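PDB 1ZBP: uncharacterized protein from Vibrio parahaemolyticus, which is of unknown function but belongs to the ImpE family, whose members are probably associated with bacterial type VI secretion. Local coordinates for residues 79-83 with 207-211. Sequence-based numbering, arbitrary orientation.
Sequences QARKD and PMTYV
Arg81 reaches out of the helix into the bend of 207-211, and its guanidinium is clamped there between Pro207 and Val211. CG of Pro207 lies over the centre of one face, 3.7 Å from NE of Arg81, while CB of Val211 lies over the opposite face, 3.7 Å from CZ of Arg81. At the far end, NH2 of Arg81 gives a hydrogen bond to the backbone O of Thr209, 2.8 Å long but bent, with 133° at the hydrogen. The carbonyl receives it in its own plane, yet the oxygen sits 24° out of the guanidinium plane. The reach comes from a stretched chain: CG is anti to the backbone N (chi1 166°), and the zigzag runs on unbroken to NE. This part is buried and tight, and a salt bridge from Arg81 NE to Glu157 should further limit turning of the flat group.

Toward solvent the contact thins out. There the helix backbone meets the loop lightly, with CA of Lys82 4.2 Å from CG2 of Val211, and the exposed lysine chain leads away from the loop.

The contact thus joins the last turns of helix 65-84 to the loop between strand 202-207 and helix 216-219. Phe159 of strand 155-159 touches both Arg81 and Pro207, while Tyr165 of strand 165-169 packs against Arg81 and Phe47 of helix 47-60 touches Lys82.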
loop_
_atom_site.group_PDB
_atom_site.type_symbol
_atom_site.label_atom_id
_atom_site.label_comp_id
_atom_site.label_asym_id
_atom_site.label_seq_id
_atom_site.Cartn_x
_atom_site.Cartn_y
_atom_site.Cartn_z
ATOM N N GLN A 79 -9.568 1.002 -2.837
ATOM C CA GLN A 79 -10.353 2.087 -3.391
ATOM C C GLN A 79 -10.462 3.172 -2.331
ATOM O O GLN A 79 -10.332 4.358 -2.633
ATOM C CB GLN A 79 -11.744 1.610 -3.797
ATOM C CG GLN A 79 -12.581 2.739 -4.371
ATOM C CD GLN A 79 -12.057 3.247 -5.698
ATOM O OE1 GLN A 79 -11.953 2.494 -6.671
ATOM N NE2 GLN A 79 -11.730 4.532 -5.749
ATOM N N ALA A 80 -10.681 2.767 -1.084
ATOM C CA ALA A 80 -10.794 3.750 -0.005
ATOM C C ALA A 80 -9.481 4.545 0.128
ATOM O O ALA A 80 -9.495 5.732 0.475
ATOM C CB ALA A 80 -11.148 3.061 1.324
ATOM N N ARG A 81 -8.355 3.889 -0.152
ATOM C CA ARG A 81 -7.049 4.534 -0.073
ATOM C C ARG A 81 -6.869 5.524 -1.211
ATOM O O ARG A 81 -6.356 6.625 -1.014
ATOM C CB ARG A 81 -5.932 3.479 -0.104
ATOM C CG ARG A 81 -4.527 4.008 -0.362
ATOM C CD ARG A 81 -3.577 2.835 -0.298
ATOM N NE ARG A 81 -2.172 3.175 -0.450
ATOM C CZ ARG A 81 -1.457 2.919 -1.541
ATOM N NH1 ARG A 81 -2.023 2.329 -2.592
ATOM N NH2 ARG A 81 -0.155 3.206 -1.564
ATOM N N LYS A 82 -7.275 5.136 -2.411
ATOM C CA LYS A 82 -7.136 6.050 -3.534
ATOM C C LYS A 82 -8.019 7.257 -3.254
ATOM O O LYS A 82 -7.700 8.377 -3.647
ATOM C CB LYS A 82 -7.555 5.385 -4.845
ATOM C CG LYS A 82 -7.144 6.177 -6.072
ATOM C CD LYS A 82 -7.342 5.383 -7.358
ATOM C CE LYS A 82 -8.724 5.590 -7.943
ATOM N NZ LYS A 82 -8.847 4.884 -9.249
ATOM N N ASP A 83 -9.129 7.035 -2.555
ATOM C CA ASP A 83 -10.012 8.146 -2.236
ATOM C C ASP A 83 -9.476 8.968 -1.074
ATOM O O ASP A 83 -9.584 10.196 -1.069
ATOM C CB ASP A 83 -11.428 7.650 -1.938
ATOM C CG ASP A 83 -12.096 7.051 -3.162
ATOM O OD1 ASP A 83 -11.887 7.594 -4.264
ATOM O OD2 ASP A 83 -12.836 6.055 -3.021
ATOM N N PRO A 207 0.052 -2.262 0.904
ATOM C CA PRO A 207 0.377 -1.898 -0.473
ATOM C C PRO A 207 1.888 -1.621 -0.487
ATOM O O PRO A 207 2.393 -0.841 0.313
ATOM C CB PRO A 207 -0.498 -0.657 -0.722
ATOM C CG PRO A 207 -0.660 -0.061 0.629
ATOM C CD PRO A 207 -0.872 -1.292 1.507
HETATM N N MSE A 208 2.596 -2.297 -1.384
HETATM C CA MSE A 208 4.047 -2.202 -1.520
HETATM C C MSE A 208 4.509 -1.013 -2.373
HETATM O O MSE A 208 5.702 -0.751 -2.474
HETATM C CB MSE A 208 4.561 -3.516 -2.131
HETATM C CG MSE A 208 5.672 -4.217 -1.371
HETATM SE SE MSE A 208 5.373 -4.454 0.538
HETATM C CE MSE A 208 7.183 -5.044 0.978
ATOM N N THR A 209 3.564 -0.290 -2.970
ATOM C CA THR A 209 3.886 0.851 -3.830
ATOM C C THR A 209 3.147 2.112 -3.371
ATOM O O THR A 209 2.124 2.018 -2.715
ATOM C CB THR A 209 3.484 0.546 -5.291
ATOM O OG1 THR A 209 4.071 1.518 -6.163
ATOM C CG2 THR A 209 1.983 0.592 -5.446
ATOM N N TYR A 210 3.663 3.291 -3.703
ATOM C CA TYR A 210 2.990 4.523 -3.303
ATOM C C TYR A 210 1.673 4.724 -4.035
ATOM O O TYR A 210 1.488 4.214 -5.125
ATOM C CB TYR A 210 3.904 5.731 -3.523
ATOM C CG TYR A 210 5.047 5.757 -2.551
ATOM C CD1 TYR A 210 4.812 5.848 -1.171
ATOM C CD2 TYR A 210 6.355 5.614 -2.986
ATOM C CE1 TYR A 210 5.853 5.788 -0.260
ATOM C CE2 TYR A 210 7.393 5.553 -2.084
ATOM C CZ TYR A 210 7.139 5.641 -0.730
ATOM O OH TYR A 210 8.192 5.597 0.146
ATOM N N VAL A 211 0.769 5.490 -3.430
ATOM C CA VAL A 211 -0.545 5.735 -4.011
ATOM C C VAL A 211 -0.516 6.565 -5.298
ATOM O O VAL A 211 -1.369 6.392 -6.173
ATOM C CB VAL A 211 -1.503 6.389 -2.961
ATOM C CG1 VAL A 211 -1.115 7.839 -2.701
ATOM C CG2 VAL A 211 -2.941 6.279 -3.427
#